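Local coordinates for branched-chain-amino-acid aminotransferase (Pseudomonas sp. UW4, PDB 6JIF), which catalyses the pyridoxal-phosphate-dependent transfer of amino groups between branched-chain amino acids and 2-oxo acids, as a class IV aminotransferase, at residues B[237-251]-B[289-303]. Numbering follows the deposited sequence.
With PLP (pyridoxal-5'-phosphate), chain D.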
loop_
_atom_site.group_PDB
_atom_site.type_symbol
_atom_site.label_atom_id
_atom_site.label_comp_id
_atom_site.label_asym_id
_atom_site.label_seq_id
_atom_site.Cartn_x
_atom_site.Cartn_y
_atom_site.Cartn_z
ATOM N N LYS B 237 14.303 -5.999 -17.293
ATOM C CA LYS B 237 15.443 -5.612 -16.452
ATOM C C LYS B 237 15.172 -5.958 -14.995
ATOM O O LYS B 237 14.070 -5.743 -14.502
ATOM C CB LYS B 237 15.708 -4.078 -16.598
ATOM C CG LYS B 237 16.245 -3.673 -17.953
ATOM C CD LYS B 237 16.135 -2.137 -18.202
ATOM C CE LYS B 237 14.692 -1.703 -18.300
ATOM N NZ LYS B 237 14.495 -0.321 -18.924
ATOM N N ILE B 238 16.173 -6.497 -14.291
ATOM C CA ILE B 238 16.003 -6.800 -12.867
ATOM C C ILE B 238 15.899 -5.521 -12.056
ATOM O O ILE B 238 16.671 -4.579 -12.251
ATOM C CB ILE B 238 17.196 -7.632 -12.372
ATOM C CG1 ILE B 238 17.170 -8.982 -13.083
ATOM C CG2 ILE B 238 17.172 -7.825 -10.825
ATOM C CD1 ILE B 238 18.397 -9.857 -12.806
ATOM N N GLU B 239 14.965 -5.498 -11.115
ATOM C CA GLU B 239 14.828 -4.385 -10.178
ATOM C C GLU B 239 15.063 -4.775 -8.730
ATOM O O GLU B 239 15.816 -4.089 -8.044
ATOM C CB GLU B 239 13.460 -3.756 -10.321
ATOM C CG GLU B 239 13.261 -3.141 -11.684
ATOM C CD GLU B 239 12.614 -1.755 -11.598
ATOM O OE1 GLU B 239 11.847 -1.524 -10.626
ATOM O OE2 GLU B 239 12.898 -0.915 -12.502
ATOM N N GLU B 240 14.442 -5.861 -8.238
ATOM C CA GLU B 240 14.539 -6.180 -6.816
ATOM C C GLU B 240 14.498 -7.681 -6.625
ATOM O O GLU B 240 13.840 -8.400 -7.377
ATOM C CB GLU B 240 13.401 -5.599 -5.946
ATOM C CG GLU B 240 13.258 -4.088 -5.980
ATOM C CD GLU B 240 14.218 -3.397 -5.048
ATOM O OE1 GLU B 240 15.072 -4.087 -4.423
ATOM O OE2 GLU B 240 14.098 -2.167 -4.911
ATOM N N VAL B 241 15.133 -8.138 -5.542
ATOM C CA VAL B 241 15.139 -9.577 -5.203
ATOM C C VAL B 241 14.347 -9.680 -3.911
ATOM O O VAL B 241 14.883 -9.361 -2.838
ATOM C CB VAL B 241 16.563 -10.116 -5.040
ATOM C CG1 VAL B 241 16.582 -11.639 -4.653
ATOM C CG2 VAL B 241 17.391 -9.869 -6.298
ATOM N N GLY B 242 13.076 -10.043 -4.000
ATOM C CA GLY B 242 12.236 -10.068 -2.805
ATOM C C GLY B 242 12.165 -8.647 -2.243
ATOM O O GLY B 242 11.836 -7.705 -2.982
ATOM N N SER B 243 12.595 -8.445 -0.979
ATOM C CA SER B 243 12.686 -7.106 -0.412
ATOM C C SER B 243 14.142 -6.708 -0.224
ATOM O O SER B 243 14.519 -6.092 0.784
ATOM C CB SER B 243 11.892 -7.023 0.894
ATOM O OG SER B 243 10.626 -7.686 0.737
ATOM N N ALA B 244 14.987 -7.064 -1.197
ATOM C CA ALA B 244 16.412 -6.756 -1.117
ATOM C C ALA B 244 16.882 -6.244 -2.471
ATOM O O ALA B 244 16.242 -6.482 -3.489
ATOM C CB ALA B 244 17.250 -7.991 -0.727
ATOM N N ASN B 245 18.007 -5.523 -2.485
ATOM C CA ASN B 245 18.526 -5.086 -3.775
ATOM C C ASN B 245 19.338 -6.196 -4.426
ATOM O O ASN B 245 19.874 -7.078 -3.737
ATOM C CB ASN B 245 19.403 -3.863 -3.632
ATOM C CG ASN B 245 18.598 -2.642 -3.234
ATOM O OD1 ASN B 245 18.837 -2.050 -2.196
ATOM N ND2 ASN B 245 17.589 -2.335 -4.020
ATOM N N PHE B 246 19.416 -6.157 -5.770
ATOM C CA PHE B 246 20.214 -7.119 -6.540
ATOM C C PHE B 246 21.613 -6.555 -6.762
ATOM O O PHE B 246 21.779 -5.358 -6.965
ATOM C CB PHE B 246 19.565 -7.388 -7.905
ATOM C CG PHE B 246 20.371 -8.284 -8.811
ATOM C CD1 PHE B 246 20.240 -9.677 -8.727
ATOM C CD2 PHE B 246 21.239 -7.759 -9.759
ATOM C CE1 PHE B 246 20.985 -10.540 -9.547
ATOM C CE2 PHE B 246 21.969 -8.630 -10.626
ATOM C CZ PHE B 246 21.858 -10.002 -10.496
ATOM N N PHE B 247 22.619 -7.411 -6.733
ATOM C CA PHE B 247 23.890 -7.036 -7.331
ATOM C C PHE B 247 24.439 -8.242 -8.098
ATOM O O PHE B 247 24.160 -9.401 -7.763
ATOM C CB PHE B 247 24.887 -6.489 -6.293
ATOM C CG PHE B 247 25.379 -7.518 -5.324
ATOM C CD1 PHE B 247 26.457 -8.354 -5.646
ATOM C CD2 PHE B 247 24.736 -7.708 -4.113
ATOM C CE1 PHE B 247 26.901 -9.327 -4.744
ATOM C CE2 PHE B 247 25.152 -8.706 -3.227
ATOM C CZ PHE B 247 26.245 -9.517 -3.544
ATOM N N GLY B 248 25.153 -7.944 -9.176
ATOM C CA GLY B 248 25.908 -8.947 -9.902
ATOM C C GLY B 248 27.373 -8.549 -9.907
ATOM O O GLY B 248 27.701 -7.373 -9.845
ATOM N N ILE B 249 28.256 -9.541 -9.996
ATOM C CA ILE B 249 29.697 -9.322 -10.116
ATOM C C ILE B 249 30.095 -9.786 -11.499
ATOM O O ILE B 249 29.922 -10.965 -11.801
ATOM C CB ILE B 249 30.487 -10.120 -9.065
ATOM C CG1 ILE B 249 30.010 -9.811 -7.654
ATOM C CG2 ILE B 249 32.006 -9.871 -9.263
ATOM C CD1 ILE B 249 30.154 -8.333 -7.245
ATOM N N THR B 250 30.562 -8.886 -12.358
ATOM C CA THR B 250 30.886 -9.256 -13.728
ATOM C C THR B 250 32.166 -10.082 -13.805
ATOM O O THR B 250 32.957 -10.161 -12.862
ATOM C CB THR B 250 31.087 -8.037 -14.618
ATOM O OG1 THR B 250 32.239 -7.319 -14.146
ATOM C CG2 THR B 250 29.871 -7.179 -14.572
ATOM N N HIS B 251 32.404 -10.648 -14.993
ATOM C CA HIS B 251 33.630 -11.416 -15.198
ATOM C C HIS B 251 34.873 -10.566 -15.023
ATOM O O HIS B 251 35.904 -11.085 -14.585
ATOM C CB HIS B 251 33.591 -12.089 -16.555
ATOM C CG HIS B 251 32.556 -13.160 -16.617
ATOM N ND1 HIS B 251 32.766 -14.413 -16.095
ATOM C CD2 HIS B 251 31.285 -13.150 -17.083
ATOM C CE1 HIS B 251 31.671 -15.135 -16.238
ATOM N NE2 HIS B 251 30.758 -14.396 -16.849
ATOM N N VAL B 289 20.219 -3.860 -15.830
ATOM C CA VAL B 289 20.614 -5.256 -15.648
ATOM C C VAL B 289 19.591 -6.095 -16.427
ATOM O O VAL B 289 18.487 -6.375 -15.950
ATOM C CB VAL B 289 20.676 -5.629 -14.161
ATOM C CG1 VAL B 289 21.053 -7.114 -13.977
ATOM C CG2 VAL B 289 21.783 -4.761 -13.342
ATOM N N PHE B 290 19.940 -6.496 -17.644
ATOM C CA PHE B 290 18.989 -7.229 -18.479
ATOM C C PHE B 290 18.804 -8.684 -18.054
ATOM O O PHE B 290 19.772 -9.422 -17.810
ATOM C CB PHE B 290 19.450 -7.125 -19.925
ATOM C CG PHE B 290 19.250 -5.741 -20.490
ATOM C CD1 PHE B 290 17.964 -5.309 -20.867
ATOM C CD2 PHE B 290 20.307 -4.880 -20.672
ATOM C CE1 PHE B 290 17.766 -4.009 -21.383
ATOM C CE2 PHE B 290 20.125 -3.563 -21.177
ATOM C CZ PHE B 290 18.865 -3.146 -21.546
ATOM N N ILE B 291 17.542 -9.132 -18.034
ATOM C CA ILE B 291 17.291 -10.521 -17.582
ATOM C C ILE B 291 17.716 -11.547 -18.638
ATOM O O ILE B 291 17.965 -12.716 -18.290
ATOM C CB ILE B 291 15.808 -10.675 -17.180
ATOM C CG1 ILE B 291 15.549 -12.017 -16.476
ATOM C CG2 ILE B 291 14.896 -10.548 -18.443
ATOM C CD1 ILE B 291 16.449 -12.314 -15.277
ATOM N N ASP B 292 17.836 -11.137 -19.913
ATOM C CA ASP B 292 18.339 -12.013 -20.968
ATOM C C ASP B 292 19.881 -12.043 -21.006
ATOM O O ASP B 292 20.456 -12.739 -21.850
ATOM C CB ASP B 292 17.780 -11.589 -22.340
ATOM C CG ASP B 292 18.059 -10.080 -22.685
ATOM O OD1 ASP B 292 17.487 -9.173 -21.971
ATOM O OD2 ASP B 292 18.799 -9.817 -23.697
ATOM N N LYS B 293 20.560 -11.409 -20.071
ATOM C CA LYS B 293 22.031 -11.382 -20.053
ATOM C C LYS B 293 22.595 -11.810 -18.715
ATOM O O LYS B 293 23.603 -11.252 -18.262
ATOM C CB LYS B 293 22.551 -9.990 -20.450
ATOM C CG LYS B 293 22.190 -9.601 -21.913
ATOM C CD LYS B 293 22.801 -10.507 -22.945
ATOM C CE LYS B 293 24.306 -10.477 -23.003
ATOM N NZ LYS B 293 24.835 -9.162 -23.381
ATOM N N LEU B 294 21.974 -12.820 -18.047
ATOM C CA LEU B 294 22.516 -13.242 -16.752
ATOM C C LEU B 294 23.934 -13.774 -16.882
ATOM O O LEU B 294 24.694 -13.733 -15.915
ATOM C CB LEU B 294 21.629 -14.321 -16.115
ATOM C CG LEU B 294 20.232 -13.769 -15.809
ATOM C CD1 LEU B 294 19.462 -14.815 -15.018
ATOM C CD2 LEU B 294 20.366 -12.551 -15.001
ATOM N N SER B 295 24.305 -14.245 -18.069
ATOM C CA SER B 295 25.659 -14.716 -18.284
ATOM C C SER B 295 26.723 -13.637 -18.092
ATOM O O SER B 295 27.912 -13.976 -17.994
ATOM C CB SER B 295 25.730 -15.319 -19.665
ATOM O OG SER B 295 25.161 -16.617 -19.574
ATOM N N ASP B 296 26.335 -12.357 -17.990
ATOM C CA ASP B 296 27.294 -11.303 -17.660
ATOM C C ASP B 296 27.971 -11.487 -16.301
ATOM O O ASP B 296 29.034 -10.888 -16.083
ATOM C CB ASP B 296 26.612 -9.934 -17.543
ATOM C CG ASP B 296 26.059 -9.401 -18.854
ATOM O OD1 ASP B 296 26.286 -9.995 -19.928
ATOM O OD2 ASP B 296 25.375 -8.355 -18.761
ATOM N N PHE B 297 27.364 -12.217 -15.359
ATOM C CA PHE B 297 27.808 -12.212 -13.961
ATOM C C PHE B 297 28.422 -13.552 -13.608
ATOM O O PHE B 297 27.842 -14.588 -13.929
ATOM C CB PHE B 297 26.618 -11.916 -13.045
ATOM C CG PHE B 297 25.968 -10.612 -13.375
ATOM C CD1 PHE B 297 26.705 -9.440 -13.323
ATOM C CD2 PHE B 297 24.646 -10.575 -13.825
ATOM C CE1 PHE B 297 26.147 -8.212 -13.675
ATOM C CE2 PHE B 297 24.052 -9.358 -14.164
ATOM C CZ PHE B 297 24.825 -8.166 -14.104
ATOM N N LYS B 298 29.595 -13.539 -12.938
ATOM C CA LYS B 298 30.107 -14.798 -12.409
ATOM C C LYS B 298 29.596 -15.069 -10.987
ATOM O O LYS B 298 29.733 -16.184 -10.495
ATOM C CB LYS B 298 31.641 -14.803 -12.472
ATOM C CG LYS B 298 32.286 -13.638 -11.681
ATOM C CD LYS B 298 33.838 -13.694 -11.838
ATOM C CE LYS B 298 34.506 -12.578 -11.019
ATOM N NZ LYS B 298 36.040 -12.633 -10.898
ATOM N N GLU B 299 29.030 -14.075 -10.319
ATOM C CA GLU B 299 28.436 -14.190 -8.998
ATOM C C GLU B 299 27.278 -13.214 -8.950
ATOM O O GLU B 299 27.255 -12.219 -9.697
ATOM C CB GLU B 299 29.411 -13.793 -7.848
ATOM C CG GLU B 299 30.619 -14.595 -7.737
ATOM C CD GLU B 299 31.496 -14.170 -6.565
ATOM O OE1 GLU B 299 30.904 -13.762 -5.534
ATOM O OE2 GLU B 299 32.769 -14.271 -6.680
ATOM N N ALA B 300 26.328 -13.484 -8.066
ATOM C CA ALA B 300 25.244 -12.536 -7.853
ATOM C C ALA B 300 24.696 -12.703 -6.442
ATOM O O ALA B 300 24.829 -13.757 -5.827
ATOM C CB ALA B 300 24.122 -12.722 -8.887
ATOM N N GLY B 301 24.067 -11.648 -5.945
ATOM C CA GLY B 301 23.530 -11.642 -4.605
ATOM C C GLY B 301 22.458 -10.590 -4.426
ATOM O O GLY B 301 22.102 -9.842 -5.348
ATOM N N ALA B 302 21.839 -10.664 -3.257
ATOM C CA ALA B 302 20.866 -9.670 -2.797
ATOM C C ALA B 302 21.330 -9.057 -1.490
ATOM O O ALA B 302 21.985 -9.708 -0.689
ATOM C CB ALA B 302 19.500 -10.279 -2.617
ATOM N N CYS B 303 21.132 -7.754 -1.327
ATOM C CA CYS B 303 21.598 -7.097 -0.111
ATOM C C CYS B 303 20.442 -6.340 0.549
ATOM O O CYS B 303 19.540 -5.854 -0.135
ATOM C CB CYS B 303 22.781 -6.170 -0.360
ATOM S SG CYS B 303 22.463 -4.952 -1.556
HETATM N N1 PLP D . 14.715 -3.528 -1.682
HETATM C C2 PLP D . 13.454 -3.348 -1.197
HETATM C C2A PLP D . 12.326 -3.533 -2.162
HETATM C C3 PLP D . 13.250 -2.948 0.125
HETATM O O3 PLP D . 11.976 -2.718 0.574
HETATM C C4 PLP D . 14.365 -2.778 0.987
HETATM C C4A PLP D . 14.211 -2.156 2.362
HETATM C C5 PLP D . 15.642 -3.002 0.436
HETATM C C6 PLP D . 15.780 -3.351 -0.874
HETATM C C5A PLP D . 16.920 -2.942 1.212
HETATM O O4P PLP D . 17.062 -1.730 1.851
HETATM P P PLP D . 18.101 -1.623 3.056
HETATM O O1P PLP D . 19.463 -2.083 2.595
HETATM O O2P PLP D . 18.100 -0.112 3.333
HETATM O O3P PLP D . 17.666 -2.468 4.249
HETATM O O HOH W 1 18.077 -2.974 -14.004
HETATM O O HOH W 2 28.992 -16.452 -16.723
#
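An antiparallel strand pair of the class IV aminotransferase fold, 245-250 against 299-303, runs out from the cofactor pocket, where Glu240 OE1 lies 2.8 Å from N1 of the pyridoxal phosphate and Asn245 N faces C6 of its ring. Asn245 and Cys303 form the first hydrogen-bonded pair, followed by Phe247 with Gly301. Phe247 swings its ring over Gly301 because CG sits between backbone N and carbonyl carbon (chi1 68°), bringing Gly301 CA 3.9 Å from the ring centroid in a CH-pi contact, with Phe247 CZ 3.6 Å from that CA. Replacing Phe247 with an alanine would probably uncover the Gly301 backbone and leave a gap where the ring now packs against Ile309 of strand 308-317. On the other face of the sheet Gly248 CA lies over one face of the Phe297 ring, Phe297 CD1 coming within 3.5 Å of it, a second CH-pi contact. That ring also receives the edge of Phe246 in an offset edge-to-face pair, planes at 66°. Phe246, its CG anti to the backbone N (chi1 176°), reaches Ala300 CB with CE1 and Val289 CG1 with CE2, while Ile238 CD1 sits over one face, toward the rim, and itself meets Ile291 CD1 and Leu294 CD2. Opposite Ile249, Lys298 and Glu299 form a classic beta bulge that shifts the register by one before Thr250 meets Phe297, and Lys298 N bonds to Ile249 O. At the far end, His251 NE2 donates to Ser295 O at 3.1 Å, with that oxygen in the imidazole plane, and a water bridges the same two atoms.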